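Local coordinates for MS5a (Brassica napus, PDB 6L77), which is a meiosis-related protein of unknown function whose C-terminal part, with cystatin-like folds, appears to enhance papain in a non-canonical way, at residues 75-78 with 79-82; 126-129 with 130-134; 146-149 with 150-154. One frame throughout, in Å; residues are numbered along the deposited sequence.

Contact 1 (75-78 with 79-82); sequences QRSL and GQID
Arg76 and Asp82 face each other across the loop that joins strands 65-75 and 82-88 in the antiparallel sheet of the cystatin-like fold, their side chains crossing at about a right angle. The bridge runs through one carboxylate oxygen: Arg76 NE donates to Asp82 OD1 over 2.8 Å, and Arg76 NH2 adds a weak, bent bond to the same oxygen at 3.3 Å. With the guanidinium and carboxylate planes 65° apart, this is no flat, two-oxygen pairing; NE comes to OD1 from above the carboxylate plane. The arginine gets there by bending at its third torsion (chi3 -70°), which folds the head back over the aspartate and lays one guanidinium face over Asp82 O. Asp82 O also accepts from Arg76 N at 2.8 Å in a nearly straight bond, so both backbone and side chain of Arg76 hold Asp82.

Farther round the loop, Ser77 OG stands anti to its own backbone N (chi1 177°) and accepts from Gly79 N at 3.1 Å, while the CB atoms of Ser77 and Asp82 meet at 3.8 Å. Outside the loop, Arg76 NH2 also reaches Thr84 OG1, and Gln80 NE2 binds Gly223 O.

A methionine in place of Arg76 would probably leave the Asp82 carboxylate without its countercharge and free to turn. The side-chain bridge and the Arg76 N to Asp82 O bond together fix the two ends of the loop, while a water inside it satisfies the backbone by donating to Ser77 O and Gln80 O and accepting from Asp82 N.

Contact 2 (126-129 with 130-134); sequences YKMQ and KSDWE
The backbone passes from strand 124-127 through Met128 and Gln129 into helix 130-135, where Gln129 O takes weak bonds from Asp132 N at 2.8 Å and Trp133 N at 3.3 Å. Gln129 is the N-cap, and with Asp132 it forms a capping box. The box bond runs from Gln129 N to Asp132 OD2 at 2.9 Å, almost straight (171°) and meeting the carboxylate on its anti side. Separately, Gln129 OE1 makes the side-chain capping bond, accepting from Ser131 N at 3.1 Å with the donor above the amide's carbonyl plane. The glutamine chain bends at its second torsion (chi2 -135°), which curls the amide back over the first turn. Asp132 OD2 also lies 3.8 Å from the selenium (SE) of selenomethionine Met128, whose side chain crosses the aspartate at about a right angle. The Trp133 ring folds back toward the cap, one face lying beneath Gln129 O and Lys130 CA near its rim, and Trp133 CE3 comes within 4.2 Å of Met128 CB.

Arg176, at the start of helix 176-181, forms a salt bridge with Asp132 OD2 and ties the cap to that helix. Met128 touches Val168 of strand 161-170 and Val179 of helix 176-181, while Trp133 rests on Ile163 and Val166 of strand 161-170, the neighbour of edge strand 124-127.

Contact 3 (146-149 with 150-154); sequences SFFN and RDRCL
An Asx turn and a type I beta turn from Asp151 to Leu154 lead the chain away from the C-terminal end of helix 138-150, and Arg152 within them folds back over the helix's last residues. In the cystatin-like fold this helix packs on the antiparallel sheet, Ser146 and Arg150 touching strands 201-212 and 219-227. Asp151 OD1 accepts from Cys153 N at 3.0 Å, closing the Asx turn. At the helix end, Arg150 N donates to Phe147 O at 3.1 Å and only weakly to Ser146 O, while Asp151 N makes a weak bond to Phe148 O. Two waters continue the backbone bonding: one donates to both Phe147 O and Asp151 O, the other accepts from Arg152 N and donates weakly to Asn149 O.

Phe148 and Arg152 form the apolar part of the contact. The phenylalanine presents a ring face to the arginine, whose CG sits 3.6 Å from the ring centroid and 19° off the normal in a CH-pi contact. Beyond CG the arginine bends at its third torsion (chi3 84°), and a guanidinium face passes over Phe148 CE2, the two planes 45° apart. Leu12, Val13 and Leu16 of helix 12-29 also touch Phe148, and His156 meets its ring edge-to-face.

The guanidinium is anchored chiefly outside the turn, by Gln75 OE1 on NH2, and Asn149 ND2 is likewise held by Ile145 O. Asn149 and Arg152 lie alongside each other, pointing the same way, and Arg152 NH1 makes a weak bond of doubtful geometry to Asn149 OD1, 2.5 Å away at the guanidinium edge.

Contacts 1 and 3 are neighbours on the same side of the chain's centre, their own centres about 11 Å apart, and they touch directly. Arg152 NH2 lies 3.1 Å from Gln75 OE1, probably a hydrogen bond, which would tie the loop after helix 138-150 to the hairpin between strands 65-75 and 82-88. Ile81 of contact 1 packs on the helix, its CD1 3.3 Å from Ser146 OG. Contact 2 lies across the chain's centre, with its centre about 27 Å from that of contact 1 and 25 Å from that of contact 3. Its link to contact 3 is sequential, since helix 130-135 is followed by helix 138-150.

Contact 1 (75-78 with 79-82)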
loop_
_atom_site.group_PDB
_atom_site.type_symbol
_atom_site.label_atom_id
_atom_site.label_comp_id
_atom_site.label_asym_id
_atom_site.label_seq_id
_atom_site.Cartn_x
_atom_site.Cartn_y
_atom_site.Cartn_z
ATOM N N GLN A 75 7.067 -6.270 10.033
ATOM C CA GLN A 75 5.714 -6.774 9.848
ATOM C C GLN A 75 5.151 -7.192 11.195
ATOM O O GLN A 75 5.826 -7.882 11.964
ATOM C CB GLN A 75 5.718 -7.957 8.870
ATOM C CG GLN A 75 4.414 -8.731 8.759
ATOM C CD GLN A 75 4.502 -9.838 7.704
ATOM O OE1 GLN A 75 4.034 -9.676 6.578
ATOM N NE2 GLN A 75 5.113 -10.958 8.068
ATOM N N ARG A 76 3.920 -6.769 11.486
ATOM C CA ARG A 76 3.326 -7.027 12.789
ATOM C C ARG A 76 2.081 -7.896 12.730
ATOM O O ARG A 76 1.538 -8.232 13.785
ATOM C CB ARG A 76 2.987 -5.709 13.501
ATOM C CG ARG A 76 4.202 -4.884 13.885
ATOM C CD ARG A 76 3.793 -3.500 14.386
ATOM N NE ARG A 76 3.264 -2.648 13.315
ATOM C CZ ARG A 76 4.023 -1.933 12.494
ATOM N NH1 ARG A 76 5.346 -1.974 12.611
ATOM N NH2 ARG A 76 3.467 -1.181 11.554
ATOM N N SER A 77 1.595 -8.253 11.543
ATOM C CA SER A 77 0.455 -9.155 11.460
ATOM C C SER A 77 0.560 -9.976 10.185
ATOM O O SER A 77 1.157 -9.542 9.197
ATOM C CB SER A 77 -0.887 -8.404 11.492
ATOM O OG SER A 77 -1.964 -9.309 11.347
ATOM N N LEU A 78 -0.016 -11.179 10.234
ATOM C CA LEU A 78 -0.163 -12.038 9.065
ATOM C C LEU A 78 -1.583 -12.048 8.513
ATOM O O LEU A 78 -1.803 -12.618 7.443
ATOM C CB LEU A 78 0.230 -13.490 9.397
ATOM C CG LEU A 78 1.685 -13.924 9.566
ATOM C CD1 LEU A 78 2.685 -12.965 8.926
ATOM C CD2 LEU A 78 1.987 -14.144 11.033
ATOM N N GLY A 79 -2.544 -11.449 9.212
ATOM C CA GLY A 79 -3.943 -11.588 8.842
ATOM C C GLY A 79 -4.615 -10.298 8.429
ATOM O O GLY A 79 -5.813 -10.274 8.140
ATOM N N GLN A 80 -3.850 -9.214 8.415
ATOM C CA GLN A 80 -4.326 -7.909 7.985
ATOM C C GLN A 80 -3.092 -7.064 7.739
ATOM O O GLN A 80 -1.993 -7.413 8.178
ATOM C CB GLN A 80 -5.226 -7.252 9.039
ATOM C CG GLN A 80 -4.433 -6.686 10.197
ATOM C CD GLN A 80 -5.299 -6.149 11.307
ATOM O OE1 GLN A 80 -5.627 -6.867 12.249
ATOM N NE2 GLN A 80 -5.668 -4.878 11.210
ATOM N N ILE A 81 -3.280 -5.945 7.035
ATOM C CA ILE A 81 -2.160 -5.034 6.810
ATOM C C ILE A 81 -1.711 -4.437 8.141
ATOM O O ILE A 81 -2.509 -3.830 8.862
ATOM C CB ILE A 81 -2.541 -3.935 5.819
ATOM C CG1 ILE A 81 -2.748 -4.521 4.425
ATOM C CG2 ILE A 81 -1.448 -2.882 5.784
ATOM C CD1 ILE A 81 -3.049 -3.460 3.374
ATOM N N ASP A 82 -0.429 -4.607 8.476
ATOM C CA ASP A 82 0.133 -3.979 9.678
ATOM C C ASP A 82 1.663 -4.065 9.553
ATOM O O ASP A 82 2.264 -5.047 9.982
ATOM C CB ASP A 82 -0.370 -4.661 10.939
ATOM C CG ASP A 82 0.024 -3.924 12.198
ATOM O OD1 ASP A 82 0.756 -2.911 12.100
ATOM O OD2 ASP A 82 -0.410 -4.355 13.288
HETATM O O HOH W 1 0.587 -7.333 7.553
#

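Contact 2 (126-129 with 130-134)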
loop_
_atom_site.group_PDB
_atom_site.type_symbol
_atom_site.label_atom_id
_atom_site.label_comp_id
_atom_site.label_asym_id
_atom_site.label_seq_id
_atom_site.Cartn_x
_atom_site.Cartn_y
_atom_site.Cartn_z
ATOM N N TYR A 126 -12.020 12.878 -0.350
ATOM C CA TYR A 126 -11.820 13.030 -1.787
ATOM C C TYR A 126 -12.392 11.803 -2.477
ATOM O O TYR A 126 -11.831 10.708 -2.358
ATOM C CB TYR A 126 -10.332 13.208 -2.111
ATOM C CG TYR A 126 -9.737 14.424 -1.446
ATOM C CD1 TYR A 126 -9.430 14.418 -0.089
ATOM C CD2 TYR A 126 -9.502 15.593 -2.164
ATOM C CE1 TYR A 126 -8.917 15.545 0.533
ATOM C CE2 TYR A 126 -8.975 16.714 -1.550
ATOM C CZ TYR A 126 -8.675 16.674 -0.195
ATOM O OH TYR A 126 -8.160 17.784 0.449
ATOM N N LYS A 127 -13.511 11.984 -3.180
ATOM C CA LYS A 127 -14.114 10.927 -3.988
ATOM C C LYS A 127 -13.359 10.846 -5.307
ATOM O O LYS A 127 -13.489 11.732 -6.165
ATOM C CB LYS A 127 -15.596 11.194 -4.249
ATOM C CG LYS A 127 -16.472 11.343 -3.019
ATOM C CD LYS A 127 -17.948 11.472 -3.425
ATOM C CE LYS A 127 -18.826 11.976 -2.285
ATOM N NZ LYS A 127 -20.270 12.058 -2.663
HETATM N N MSE A 128 -12.588 9.782 -5.478
HETATM C CA MSE A 128 -11.705 9.663 -6.635
HETATM C C MSE A 128 -12.459 9.233 -7.882
HETATM O O MSE A 128 -13.456 8.516 -7.801
HETATM C CB MSE A 128 -10.575 8.674 -6.347
HETATM C CG MSE A 128 -9.602 9.149 -5.267
HETATM SE SE MSE A 128 -9.004 11.017 -5.573
HETATM C CE MSE A 128 -7.883 11.214 -3.963
ATOM N N GLN A 129 -11.989 9.709 -9.031
ATOM C CA GLN A 129 -12.493 9.289 -10.327
ATOM C C GLN A 129 -11.626 8.142 -10.838
ATOM O O GLN A 129 -10.488 7.969 -10.409
ATOM C CB GLN A 129 -12.474 10.461 -11.321
ATOM C CG GLN A 129 -13.300 10.244 -12.581
ATOM C CD GLN A 129 -12.569 10.665 -13.852
ATOM O OE1 GLN A 129 -12.128 9.819 -14.641
ATOM N NE2 GLN A 129 -12.443 11.975 -14.057
ATOM N N LYS A 130 -12.186 7.353 -11.759
ATOM C CA LYS A 130 -11.448 6.231 -12.338
ATOM C C LYS A 130 -10.086 6.665 -12.854
ATOM O O LYS A 130 -9.083 5.977 -12.635
ATOM C CB LYS A 130 -12.273 5.608 -13.466
ATOM C CG LYS A 130 -11.721 4.330 -14.058
ATOM C CD LYS A 130 -12.860 3.595 -14.769
ATOM C CE LYS A 130 -12.411 2.257 -15.327
ATOM N NZ LYS A 130 -11.410 2.418 -16.418
ATOM N N SER A 131 -10.027 7.815 -13.535
ATOM C CA SER A 131 -8.745 8.310 -14.017
ATOM C C SER A 131 -7.782 8.567 -12.869
ATOM O O SER A 131 -6.574 8.359 -13.023
ATOM C CB SER A 131 -8.940 9.585 -14.839
ATOM O OG SER A 131 -9.408 10.645 -14.018
ATOM N N ASP A 132 -8.292 8.997 -11.710
ATOM C CA ASP A 132 -7.408 9.274 -10.573
ATOM C C ASP A 132 -6.670 8.020 -10.114
ATOM O O ASP A 132 -5.449 8.047 -9.893
ATOM C CB ASP A 132 -8.203 9.860 -9.408
ATOM C CG ASP A 132 -8.698 11.265 -9.676
ATOM O OD1 ASP A 132 -7.969 12.054 -10.311
ATOM O OD2 ASP A 132 -9.822 11.574 -9.232
ATOM N N TRP A 133 -7.393 6.913 -9.919
ATOM C CA TRP A 133 -6.679 5.730 -9.450
ATOM C C TRP A 133 -5.910 5.051 -10.571
ATOM O O TRP A 133 -4.856 4.463 -10.316
ATOM C CB TRP A 133 -7.616 4.730 -8.750
ATOM C CG TRP A 133 -8.702 4.050 -9.554
ATOM C CD1 TRP A 133 -8.552 3.063 -10.500
ATOM C CD2 TRP A 133 -10.109 4.249 -9.406
ATOM N NE1 TRP A 133 -9.787 2.666 -10.969
ATOM C CE2 TRP A 133 -10.757 3.384 -10.316
ATOM C CE3 TRP A 133 -10.886 5.091 -8.603
ATOM C CZ2 TRP A 133 -12.135 3.327 -10.431
ATOM C CZ3 TRP A 133 -12.255 5.037 -8.726
ATOM C CH2 TRP A 133 -12.869 4.164 -9.636
ATOM N N GLU A 134 -6.379 5.155 -11.815
ATOM C CA GLU A 134 -5.612 4.572 -12.907
ATOM C C GLU A 134 -4.266 5.260 -13.076
ATOM O O GLU A 134 -3.286 4.611 -13.454
ATOM C CB GLU A 134 -6.411 4.625 -14.204
ATOM C CG GLU A 134 -7.556 3.633 -14.232
ATOM C CD GLU A 134 -8.275 3.617 -15.565
ATOM O OE1 GLU A 134 -8.108 4.585 -16.342
ATOM O OE2 GLU A 134 -9.001 2.634 -15.834
#

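Contact 3 (146-149 with 150-154)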
loop_
_atom_site.group_PDB
_atom_site.type_symbol
_atom_site.label_atom_id
_atom_site.label_comp_id
_atom_site.label_asym_id
_atom_site.label_seq_id
_atom_site.Cartn_x
_atom_site.Cartn_y
_atom_site.Cartn_z
ATOM N N SER A 146 -4.149 -5.685 0.666
ATOM C CA SER A 146 -5.325 -6.001 1.472
ATOM C C SER A 146 -5.922 -7.342 1.069
ATOM O O SER A 146 -6.265 -8.168 1.926
ATOM C CB SER A 146 -6.373 -4.892 1.327
ATOM O OG SER A 146 -5.852 -3.640 1.733
ATOM N N PHE A 147 -6.076 -7.569 -0.237
ATOM C CA PHE A 147 -6.642 -8.832 -0.709
ATOM C C PHE A 147 -5.764 -10.012 -0.300
ATOM O O PHE A 147 -6.272 -11.058 0.130
ATOM C CB PHE A 147 -6.815 -8.782 -2.231
ATOM C CG PHE A 147 -7.431 -10.029 -2.812
ATOM C CD1 PHE A 147 -8.754 -10.356 -2.545
ATOM C CD2 PHE A 147 -6.684 -10.874 -3.616
ATOM C CE1 PHE A 147 -9.317 -11.506 -3.068
ATOM C CE2 PHE A 147 -7.250 -12.036 -4.147
ATOM C CZ PHE A 147 -8.559 -12.345 -3.871
ATOM N N PHE A 148 -4.444 -9.848 -0.424
ATOM C CA PHE A 148 -3.486 -10.887 -0.055
ATOM C C PHE A 148 -3.627 -11.280 1.408
ATOM O O PHE A 148 -3.632 -12.476 1.747
ATOM C CB PHE A 148 -2.071 -10.382 -0.351
ATOM C CG PHE A 148 -0.985 -11.243 0.215
ATOM C CD1 PHE A 148 -0.719 -12.494 -0.328
ATOM C CD2 PHE A 148 -0.214 -10.794 1.277
ATOM C CE1 PHE A 148 0.292 -13.287 0.178
ATOM C CE2 PHE A 148 0.796 -11.587 1.799
ATOM C CZ PHE A 148 1.050 -12.838 1.250
ATOM N N ASN A 149 -3.757 -10.290 2.292
ATOM C CA ASN A 149 -3.868 -10.576 3.717
ATOM C C ASN A 149 -5.208 -11.179 4.113
ATOM O O ASN A 149 -5.346 -11.605 5.268
ATOM C CB ASN A 149 -3.617 -9.310 4.540
ATOM C CG ASN A 149 -2.141 -9.008 4.705
ATOM O OD1 ASN A 149 -1.457 -9.651 5.502
ATOM N ND2 ASN A 149 -1.637 -8.032 3.945
ATOM N N ARG A 150 -6.196 -11.231 3.212
ATOM C CA ARG A 150 -7.415 -11.968 3.549
ATOM C C ARG A 150 -7.134 -13.456 3.709
ATOM O O ARG A 150 -7.683 -14.107 4.607
ATOM C CB ARG A 150 -8.491 -11.752 2.487
ATOM C CG ARG A 150 -9.042 -10.333 2.422
ATOM C CD ARG A 150 -10.324 -10.324 1.617
ATOM N NE ARG A 150 -11.224 -11.360 2.099
ATOM C CZ ARG A 150 -12.156 -11.161 3.022
ATOM N NH1 ARG A 150 -12.322 -9.952 3.544
ATOM N NH2 ARG A 150 -12.919 -12.171 3.421
ATOM N N ASP A 151 -6.300 -14.014 2.831
ATOM C CA ASP A 151 -5.908 -15.419 2.939
ATOM C C ASP A 151 -4.624 -15.571 2.131
ATOM O O ASP A 151 -4.667 -15.601 0.897
ATOM C CB ASP A 151 -7.000 -16.348 2.440
ATOM C CG ASP A 151 -6.716 -17.805 2.764
ATOM O OD1 ASP A 151 -5.591 -18.279 2.490
ATOM O OD2 ASP A 151 -7.623 -18.478 3.298
ATOM N N ARG A 152 -3.495 -15.636 2.832
ATOM C CA ARG A 152 -2.207 -15.653 2.160
ATOM C C ARG A 152 -1.892 -16.994 1.525
ATOM O O ARG A 152 -0.913 -17.092 0.777
ATOM C CB ARG A 152 -1.114 -15.253 3.148
ATOM C CG ARG A 152 -1.250 -13.803 3.549
ATOM C CD ARG A 152 -0.703 -13.527 4.898
ATOM N NE ARG A 152 0.729 -13.302 4.892
ATOM C CZ ARG A 152 1.320 -12.164 5.237
ATOM N NH1 ARG A 152 0.616 -11.119 5.628
ATOM N NH2 ARG A 152 2.636 -12.089 5.207
ATOM N N CYS A 153 -2.714 -18.010 1.769
ATOM C CA CYS A 153 -2.472 -19.343 1.239
ATOM C C CYS A 153 -3.034 -19.546 -0.160
ATOM O O CYS A 153 -2.636 -20.501 -0.837
ATOM C CB CYS A 153 -3.061 -20.382 2.191
ATOM S SG CYS A 153 -2.394 -20.236 3.859
ATOM N N LEU A 154 -3.932 -18.674 -0.610
ATOM C CA LEU A 154 -4.500 -18.786 -1.942
ATOM C C LEU A 154 -3.422 -18.603 -3.010
ATOM O O LEU A 154 -2.297 -18.177 -2.740
ATOM C CB LEU A 154 -5.608 -17.752 -2.137
ATOM C CG LEU A 154 -7.031 -18.221 -1.843
ATOM C CD1 LEU A 154 -7.420 -19.325 -2.811
ATOM C CD2 LEU A 154 -7.151 -18.706 -0.415
HETATM O O HOH W 2 -6.627 -13.660 -0.330
HETATM O O HOH W 3 -4.037 -14.715 5.518
#